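Local coordinates for HupZ (Streptococcus sp. 'group A', PDB 5ESC), which transforms heme in vitro and probably degrades it, as a dimeric split-barrel protein of the pyridoxamine 5'-phosphate oxidase family, at residues A18-K23 against N59-I64; V78-I83 against I109-R114. All blocks are in the same frame, centred on the assembly; numbering follows the deposited sequence.

Contact 1: residues A18-K23 against N59-I64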
ATOM      1  N   ALA A  18      -4.117  -2.279   1.787  1.00 12.36           N
ATOM      2  CA  ALA A  18      -4.872  -2.237   0.602  1.00 11.74           C
ATOM      3  C   ALA A  18      -6.214  -2.989   0.702  1.00 13.60           C
ATOM      4  O   ALA A  18      -6.236  -4.170   1.171  1.00 11.01           O
ATOM      5  CB  ALA A  18      -4.053  -2.849  -0.576  1.00 13.82           C
ATOM      6  N   THR A  19      -7.289  -2.408   0.191  1.00 12.05           N
ATOM      7  CA  THR A  19      -8.621  -3.054   0.212  1.00 11.73           C
ATOM      8  C   THR A  19      -9.227  -2.774  -1.156  1.00 13.08           C
ATOM      9  O   THR A  19      -8.585  -2.101  -1.993  1.00 14.05           O
ATOM     10  CB  THR A  19      -9.482  -2.459   1.355  1.00 11.71           C
ATOM     11  OG1 THR A  19      -9.528  -1.024   1.210  1.00 13.91           O
ATOM     12  CG2 THR A  19      -8.965  -2.879   2.769  1.00 10.57           C
ATOM     13  N   VAL A  20     -10.467  -3.127  -1.376  1.00 12.97           N
ATOM     14  CA  VAL A  20     -11.145  -2.950  -2.656  1.00 13.97           C
ATOM     15  C   VAL A  20     -12.606  -2.644  -2.380  1.00 15.76           C
ATOM     16  O   VAL A  20     -13.180  -3.117  -1.379  1.00 12.81           O
ATOM     17  CB  VAL A  20     -10.953  -4.203  -3.526  1.00 15.24           C
ATOM     18  CG1 VAL A  20     -11.574  -5.419  -2.865  1.00 14.63           C
ATOM     19  CG2 VAL A  20     -11.595  -3.986  -4.883  1.00 18.99           C
ATOM     20  N   ASP A  21     -13.201  -1.727  -3.139  1.00 18.16           N
ATOM     21  CA  ASP A  21     -14.628  -1.419  -2.960  1.00 20.07           C
ATOM     22  C   ASP A  21     -15.508  -2.377  -3.768  1.00 23.88           C
ATOM     23  O   ASP A  21     -14.987  -3.267  -4.489  1.00 21.19           O
ATOM     24  CB  ASP A  21     -14.951   0.048  -3.230  1.00 23.04           C
ATOM     25  CG  ASP A  21     -14.986   0.405  -4.698  1.00 25.24           C
ATOM     26  OD1 ASP A  21     -14.851  -0.483  -5.553  1.00 26.07           O
ATOM     27  OD2 ASP A  21     -15.127   1.605  -4.983  1.00 30.09           O
ATOM     28  N   ALA A  22     -16.822  -2.239  -3.617  1.00 24.83           N
ATOM     29  CA  ALA A  22     -17.780  -3.104  -4.322  1.00 28.61           C
ATOM     30  C   ALA A  22     -17.694  -3.014  -5.858  1.00 28.81           C
ATOM     31  O   ALA A  22     -17.905  -3.995  -6.535  1.00 32.61           O
ATOM     32  CB  ALA A  22     -19.188  -2.798  -3.856  1.00 29.58           C
ATOM     33  N   LYS A  23     -17.297  -1.864  -6.384  1.00 30.05           N
ATOM     34  CA  LYS A  23     -17.015  -1.694  -7.843  1.00 33.32           C
ATOM     35  C   LYS A  23     -15.619  -2.178  -8.345  1.00 34.08           C
ATOM     36  O   LYS A  23     -15.298  -2.016  -9.522  1.00 33.38           O
ATOM     37  CB  LYS A  23     -17.119  -0.211  -8.180  1.00 37.44           C
ATOM     38  CG  LYS A  23     -18.458   0.472  -7.796  1.00 41.05           C
ATOM     39  CD  LYS A  23     -19.374   0.862  -8.970  1.00 48.62           C
ATOM     40  CE  LYS A  23     -20.320  -0.264  -9.404  1.00 52.28           C
ATOM     41  NZ  LYS A  23     -21.465   0.239 -10.236  1.00 55.09           N
ATOM     42  N   ASN A  59     -16.690  -6.255   1.937  1.00 15.27           N
ATOM     43  CA  ASN A  59     -16.225  -7.578   1.395  1.00 15.79           C
ATOM     44  C   ASN A  59     -15.083  -8.232   2.157  1.00 13.93           C
ATOM     45  O   ASN A  59     -14.635  -9.295   1.829  1.00 14.14           O
ATOM     46  CB  ASN A  59     -15.867  -7.411  -0.096  1.00 14.99           C
ATOM     47  CG  ASN A  59     -14.775  -6.376  -0.308  1.00 15.24           C
ATOM     48  OD1 ASN A  59     -13.610  -6.543   0.184  1.00 14.55           O
ATOM     49  ND2 ASN A  59     -15.117  -5.251  -0.956  1.00 12.71           N
ATOM     50  N   GLY A  60     -14.533  -7.552   3.140  1.00 12.71           N
ATOM     51  CA  GLY A  60     -13.510  -8.211   3.976  1.00 12.25           C
ATOM     52  C   GLY A  60     -12.102  -8.314   3.446  1.00 12.29           C
ATOM     53  O   GLY A  60     -11.204  -8.644   4.254  1.00 11.64           O
ATOM     54  N   LYS A  61     -11.877  -8.052   2.147  1.00  9.95           N
ATOM     55  CA  LYS A  61     -10.575  -8.401   1.535  1.00 12.05           C
ATOM     56  C   LYS A  61      -9.506  -7.438   1.927  1.00 12.80           C
ATOM     57  O   LYS A  61      -9.741  -6.212   1.956  1.00 11.92           O
ATOM     58  CB  LYS A  61     -10.638  -8.449   0.054  1.00 13.19           C
ATOM     59  CG  LYS A  61     -11.605  -9.531  -0.483  1.00 16.66           C
ATOM     60  CD  LYS A  61     -11.617  -9.498  -2.009  1.00 19.49           C
ATOM     61  CE  LYS A  61     -12.271 -10.718  -2.636  1.00 24.25           C
ATOM     62  NZ  LYS A  61     -13.715 -10.461  -2.657  1.00 30.25           N
ATOM     63  N   ILE A  62      -8.361  -7.980   2.328  1.00 12.34           N
ATOM     64  CA  ILE A  62      -7.304  -7.102   2.792  1.00 12.52           C
ATOM     65  C   ILE A  62      -5.933  -7.617   2.563  1.00 12.84           C
ATOM     66  O   ILE A  62      -5.723  -8.838   2.616  1.00 11.92           O
ATOM     67  CB  ILE A  62      -7.529  -6.694   4.285  1.00 13.19           C
ATOM     68  CG1 ILE A  62      -6.552  -5.604   4.694  1.00 13.58           C
ATOM     69  CG2 ILE A  62      -7.428  -7.894   5.199  1.00 11.71           C
ATOM     70  CD1 ILE A  62      -7.164  -4.784   5.813  1.00 15.97           C
ATOM     71  N   GLU A  63      -4.984  -6.728   2.288  1.00 12.59           N
ATOM     72  CA  GLU A  63      -3.571  -7.057   2.253  1.00 14.37           C
ATOM     73  C   GLU A  63      -2.835  -5.982   2.934  1.00 16.11           C
ATOM     74  O   GLU A  63      -3.187  -4.802   2.801  1.00 14.51           O
ATOM     75  CB  GLU A  63      -2.990  -7.254   0.818  1.00 18.00           C
ATOM     76  CG  GLU A  63      -3.809  -8.205  -0.049  1.00 21.94           C
ATOM     77  CD  GLU A  63      -3.050  -8.861  -1.220  1.00 30.15           C
ATOM     78  OE1 GLU A  63      -1.940  -8.342  -1.525  1.00 30.83           O
ATOM     79  OE2 GLU A  63      -3.596  -9.906  -1.790  1.00 26.73           O
ATOM     80  N   ILE A  64      -1.848  -6.364   3.747  1.00 13.43           N
ATOM     81  CA  ILE A  64      -1.128  -5.398   4.493  1.00 14.37           C
ATOM     82  C   ILE A  64       0.322  -5.597   4.170  1.00 15.08           C
ATOM     83  O   ILE A  64       0.819  -6.766   4.190  1.00 16.11           O
ATOM     84  CB  ILE A  64      -1.258  -5.604   6.053  1.00 14.40           C
ATOM     85  CG1 ILE A  64      -2.708  -5.721   6.512  1.00 17.32           C
ATOM     86  CG2 ILE A  64      -0.481  -4.525   6.811  1.00 17.04           C
ATOM     87  CD1 ILE A  64      -2.761  -6.326   7.911  1.00 22.48           C
TER
HETATM   88  O   HOH W   1     -11.679  -4.776   0.703  1.00 13.48           O
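Asn-59, just before strand 61-68, reaches across to the end of strand 15-20 and takes the place of a backbone pairing beside Val-20. From CB, which points toward 18-23, its CG turns between the backbone N and the carbonyl carbon (chi1 59°), and the amide divides its two ends between the two segments. ND2 donates an almost straight bond to Val-20 O, 2.9 Å away; the acceptor lies in the amide plane, whereas ND2 sits well above the carbonyl plane of Val-20. OD1 turns back on its own segment and accepts from Lys-61 N at 3.0 Å, closing an Asx turn around Gly-60, which has a positive phi. The side chain of Val-20 crosses that of Asn-59 at about a right angle, with Val-20 CG1 3.8 Å from Asn-59 OD1.

Beyond the asparagine, a water sits between the diverging strand ends: it accepts from Val-20 N at 2.9 Å and lies within hydrogen-bonding distance of Asn-59 OD1 and Lys-61 O. Regular pairing is found at Ala-18 and Glu-63, an antiparallel hydrogen-bonded pair with N-to-O distances of 2.9 Å from Ala-18 N to Glu-63 O and 3.1 Å from Glu-63 N to Ala-18 O. Thr-19 CG2 runs alongside Ile-62 and comes within 4.0 Å of Ile-62 CD1; Thr-19 OG1 is bonded to Asn-55 of helix 51-59. The carboxylate of Glu-63 turns to Arg-76 and to Gln-25 of the second subunit. Two antiparallel strands parting around a water, with an Asx turn bonded across to Val-20, join the inner strands 15-20 and 61-68 of the split-barrel sheet, next to the second subunit.

Contact 2: residues V78-I83 against I109-R114; sequences VGTAEI and IIHVER
A classic beta bulge interrupts the antiparallel pairing of strands 73-84 and 106-117, central neighbours in the split-barrel sheet. Glu-113 and Arg-114 both face Val-78, whose carbonyl O accepts from Glu-113 N at 2.8 Å and from Arg-114 N at 3.1 Å; Val-78 N returns a bond to Arg-114 O. Past the bulge the register moves by one, and Gly-79 lies opposite Val-112 with its CA only 3.2 Å from His-111 O, a CH...O contact that brings the two backbones close. Thr-80 with His-111 and Glu-82 with Ile-109 then form regular hydrogen-bonded pairs.

Ala-81 and Ile-110 share one face of the sheet, CB against CG1, where Ile-56 also packs on Ala-81. The other face, carrying Val-78, Thr-80, Glu-82, Ile-109, His-111 and Arg-114, mixes apolar and polar side chains. Arg-114 bends at chi2 and chi3 so that its guanidinium passes over Val-78: CG1 stands 3.6 Å above one face of the group, offset toward its rim. Glu-113 OE1 comes in at the guanidinium edge and makes a long salt bridge to NH1, while OE2 approaches Thr-80 CG2.

At the far end, Glu-82 CG turns between the backbone N and the carbonyl carbon (chi1 38°), and the extended chain beyond it carries the carboxylate to the imidazole of His-111. OE2 has a second partner in Gln-84. His-111 NE2 donates to the anti lone pair of Glu-82 OE1 at 2.8 Å, with the oxygen near the ring plane and the carboxylate turned 44° from it.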
ATOM      1  N   VAL A  78      -1.829 -11.367   3.784  1.00 13.74           N
ATOM      2  CA  VAL A  78      -3.083 -11.414   3.092  1.00 14.36           C
ATOM      3  C   VAL A  78      -4.129 -12.087   3.924  1.00 14.19           C
ATOM      4  O   VAL A  78      -3.839 -13.164   4.495  1.00 13.40           O
ATOM      5  CB  VAL A  78      -2.987 -12.165   1.755  1.00 15.48           C
ATOM      6  CG1 VAL A  78      -4.344 -12.171   1.016  1.00 18.76           C
ATOM      7  CG2 VAL A  78      -1.927 -11.544   0.857  1.00 18.98           C
ATOM      8  N   GLY A  79      -5.361 -11.558   3.936  1.00 12.57           N
ATOM      9  CA  GLY A  79      -6.433 -12.276   4.664  1.00 15.36           C
ATOM     10  C   GLY A  79      -7.777 -11.635   4.552  1.00 13.43           C
ATOM     11  O   GLY A  79      -8.044 -10.921   3.535  1.00 13.25           O
ATOM     12  N   THR A  80      -8.635 -11.894   5.542  1.00 12.55           N
ATOM     13  CA  THR A  80      -9.960 -11.364   5.583  1.00 13.81           C
ATOM     14  C   THR A  80     -10.119 -10.587   6.903  1.00 13.28           C
ATOM     15  O   THR A  80      -9.565 -11.004   7.904  1.00 13.92           O
ATOM     16  CB  THR A  80     -11.031 -12.482   5.472  1.00 16.53           C
ATOM     17  OG1 THR A  80     -12.302 -11.870   5.245  1.00 17.70           O
ATOM     18  CG2 THR A  80     -11.146 -13.364   6.740  1.00 17.76           C
ATOM     19  N   ALA A  81     -10.830  -9.474   6.847  1.00 11.02           N
ATOM     20  CA  ALA A  81     -10.985  -8.550   7.950  1.00 10.71           C
ATOM     21  C   ALA A  81     -12.408  -8.281   8.342  1.00 11.94           C
ATOM     22  O   ALA A  81     -13.344  -8.500   7.524  1.00 10.81           O
ATOM     23  CB  ALA A  81     -10.262  -7.239   7.645  1.00 10.66           C
ATOM     24  N   GLU A  82     -12.612  -7.814   9.577  1.00 11.71           N
ATOM     25  CA  GLU A  82     -13.928  -7.465  10.062  1.00 13.44           C
ATOM     26  C   GLU A  82     -13.743  -6.272  10.946  1.00 12.99           C
ATOM     27  O   GLU A  82     -12.644  -6.030  11.443  1.00 12.65           O
ATOM     28  CB  GLU A  82     -14.573  -8.593  10.915  1.00 15.64           C
ATOM     29  CG  GLU A  82     -13.669  -9.371  11.836  1.00 19.74           C
ATOM     30  CD  GLU A  82     -14.417 -10.377  12.746  1.00 23.81           C
ATOM     31  OE1 GLU A  82     -13.763 -11.385  13.164  1.00 21.87           O
ATOM     32  OE2 GLU A  82     -15.662 -10.159  13.035  1.00 22.04           O
ATOM     33  N   ILE A  83     -14.830  -5.572  11.183  1.00 12.83           N
ATOM     34  CA  ILE A  83     -14.840  -4.398  12.034  1.00 13.28           C
ATOM     35  C   ILE A  83     -15.767  -4.753  13.215  1.00 13.55           C
ATOM     36  O   ILE A  83     -16.831  -5.325  12.982  1.00 14.32           O
ATOM     37  CB  ILE A  83     -15.405  -3.178  11.289  1.00 13.16           C
ATOM     38  CG1 ILE A  83     -14.565  -2.850  10.100  1.00 13.26           C
ATOM     39  CG2 ILE A  83     -15.531  -1.965  12.219  1.00 14.02           C
ATOM     40  CD1 ILE A  83     -13.182  -2.237  10.413  1.00 15.15           C
ATOM     41  N   ILE A 109     -10.007  -6.099  12.615  1.00 10.29           N
ATOM     42  CA  ILE A 109      -9.373  -7.304  13.069  1.00  8.54           C
ATOM     43  C   ILE A 109      -9.035  -8.066  11.788  1.00  9.09           C
ATOM     44  O   ILE A 109      -9.977  -8.264  10.987  1.00 11.74           O
ATOM     45  CB  ILE A 109     -10.329  -8.112  13.834  1.00  8.50           C
ATOM     46  CG1 ILE A 109     -10.667  -7.467  15.173  1.00  7.74           C
ATOM     47  CG2 ILE A 109      -9.687  -9.472  14.276  1.00  9.07           C
ATOM     48  CD1 ILE A 109     -12.135  -7.641  15.366  1.00  8.42           C
ATOM     49  N   ILE A 110      -7.786  -8.440  11.567  1.00  8.79           N
ATOM     50  CA  ILE A 110      -7.392  -9.002  10.286  1.00 10.08           C
ATOM     51  C   ILE A 110      -7.017 -10.434  10.616  1.00 10.74           C
ATOM     52  O   ILE A 110      -6.105 -10.632  11.366  1.00 11.79           O
ATOM     53  CB  ILE A 110      -6.220  -8.280   9.676  1.00 10.79           C
ATOM     54  CG1 ILE A 110      -6.562  -6.833   9.230  1.00 13.16           C
ATOM     55  CG2 ILE A 110      -5.672  -8.919   8.425  1.00 13.78           C
ATOM     56  CD1 ILE A 110      -6.806  -5.863  10.328  1.00 16.33           C
ATOM     57  N   HIS A 111      -7.669 -11.360   9.953  1.00 11.44           N
ATOM     58  CA  HIS A 111      -7.382 -12.808  10.043  1.00 12.47           C
ATOM     59  C   HIS A 111      -6.428 -13.174   8.918  1.00 12.67           C
ATOM     60  O   HIS A 111      -6.796 -13.211   7.750  1.00 13.72           O
ATOM     61  CB  HIS A 111      -8.683 -13.592   9.970  1.00 11.97           C
ATOM     62  CG  HIS A 111      -9.679 -13.178  11.008  1.00 12.33           C
ATOM     63  ND1 HIS A 111      -9.557 -13.521  12.327  1.00 13.91           N
ATOM     64  CD2 HIS A 111     -10.798 -12.423  10.928  1.00 14.87           C
ATOM     65  CE1 HIS A 111     -10.557 -13.019  13.014  1.00 14.76           C
ATOM     66  NE2 HIS A 111     -11.320 -12.335  12.195  1.00 15.40           N
ATOM     67  N   VAL A 112      -5.192 -13.391   9.285  1.00 14.00           N
ATOM     68  CA  VAL A 112      -4.154 -13.631   8.353  1.00 14.75           C
ATOM     69  C   VAL A 112      -4.268 -15.041   7.744  1.00 15.08           C
ATOM     70  O   VAL A 112      -4.387 -16.036   8.464  1.00 14.43           O
ATOM     71  CB  VAL A 112      -2.780 -13.405   8.966  1.00 14.72           C
ATOM     72  CG1 VAL A 112      -1.688 -13.891   8.010  1.00 15.98           C
ATOM     73  CG2 VAL A 112      -2.579 -11.948   9.261  1.00 15.58           C
ATOM     74  N   GLU A 113      -4.287 -15.111   6.419  1.00 16.73           N
ATOM     75  CA  GLU A 113      -4.396 -16.407   5.672  1.00 17.33           C
ATOM     76  C   GLU A 113      -3.126 -16.825   4.983  1.00 18.67           C
ATOM     77  O   GLU A 113      -2.813 -18.011   4.931  1.00 18.41           O
ATOM     78  CB  GLU A 113      -5.534 -16.342   4.627  1.00 18.90           C
ATOM     79  CG  GLU A 113      -6.904 -16.213   5.287  1.00 20.93           C
ATOM     80  CD  GLU A 113      -8.072 -15.937   4.319  1.00 26.14           C
ATOM     81  OE1 GLU A 113      -7.941 -15.669   3.104  1.00 37.87           O
ATOM     82  OE2 GLU A 113      -9.192 -15.997   4.801  1.00 33.39           O
ATOM     83  N   ARG A 114      -2.414 -15.869   4.428  1.00 18.04           N
ATOM     84  CA  ARG A 114      -1.101 -16.106   3.838  1.00 21.55           C
ATOM     85  C   ARG A 114      -0.156 -14.962   4.016  1.00 21.45           C
ATOM     86  O   ARG A 114      -0.592 -13.810   4.246  1.00 19.43           O
ATOM     87  CB  ARG A 114      -1.198 -16.477   2.386  1.00 25.02           C
ATOM     88  CG  ARG A 114      -2.442 -16.126   1.700  1.00 33.26           C
ATOM     89  CD  ARG A 114      -3.008 -17.208   0.804  1.00 39.89           C
ATOM     90  NE  ARG A 114      -3.586 -16.472  -0.316  1.00 48.25           N
ATOM     91  CZ  ARG A 114      -4.740 -15.780  -0.306  1.00 54.27           C
ATOM     92  NH1 ARG A 114      -5.534 -15.740   0.775  1.00 51.48           N
ATOM     93  NH2 ARG A 114      -5.104 -15.126  -1.416  1.00 52.29           N
TER

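Contacts 1 and 2 follow one another along the chain and belong to one antiparallel sheet, their centres about 10 Å apart. Strands 61-68 and 73-84 are neighbours and join them directly: Gly-60 O lies 2.7 Å from Ala-81 N and Ile-62 O 3.0 Å from Gly-79 N, both probable hydrogen bonds. Thus the glycine of the Asx turn in contact 1 pairs with a strand of contact 2. On one face Ile-62 meets Ala-81 and Ile-110; on the other, Glu-63 OE2 packs 3.5 Å from Val-78 CG2. Contact 1 lies against the second subunit along much of its length, whereas contact 2 approaches it through Val-78, beside Gln-25 of that subunit.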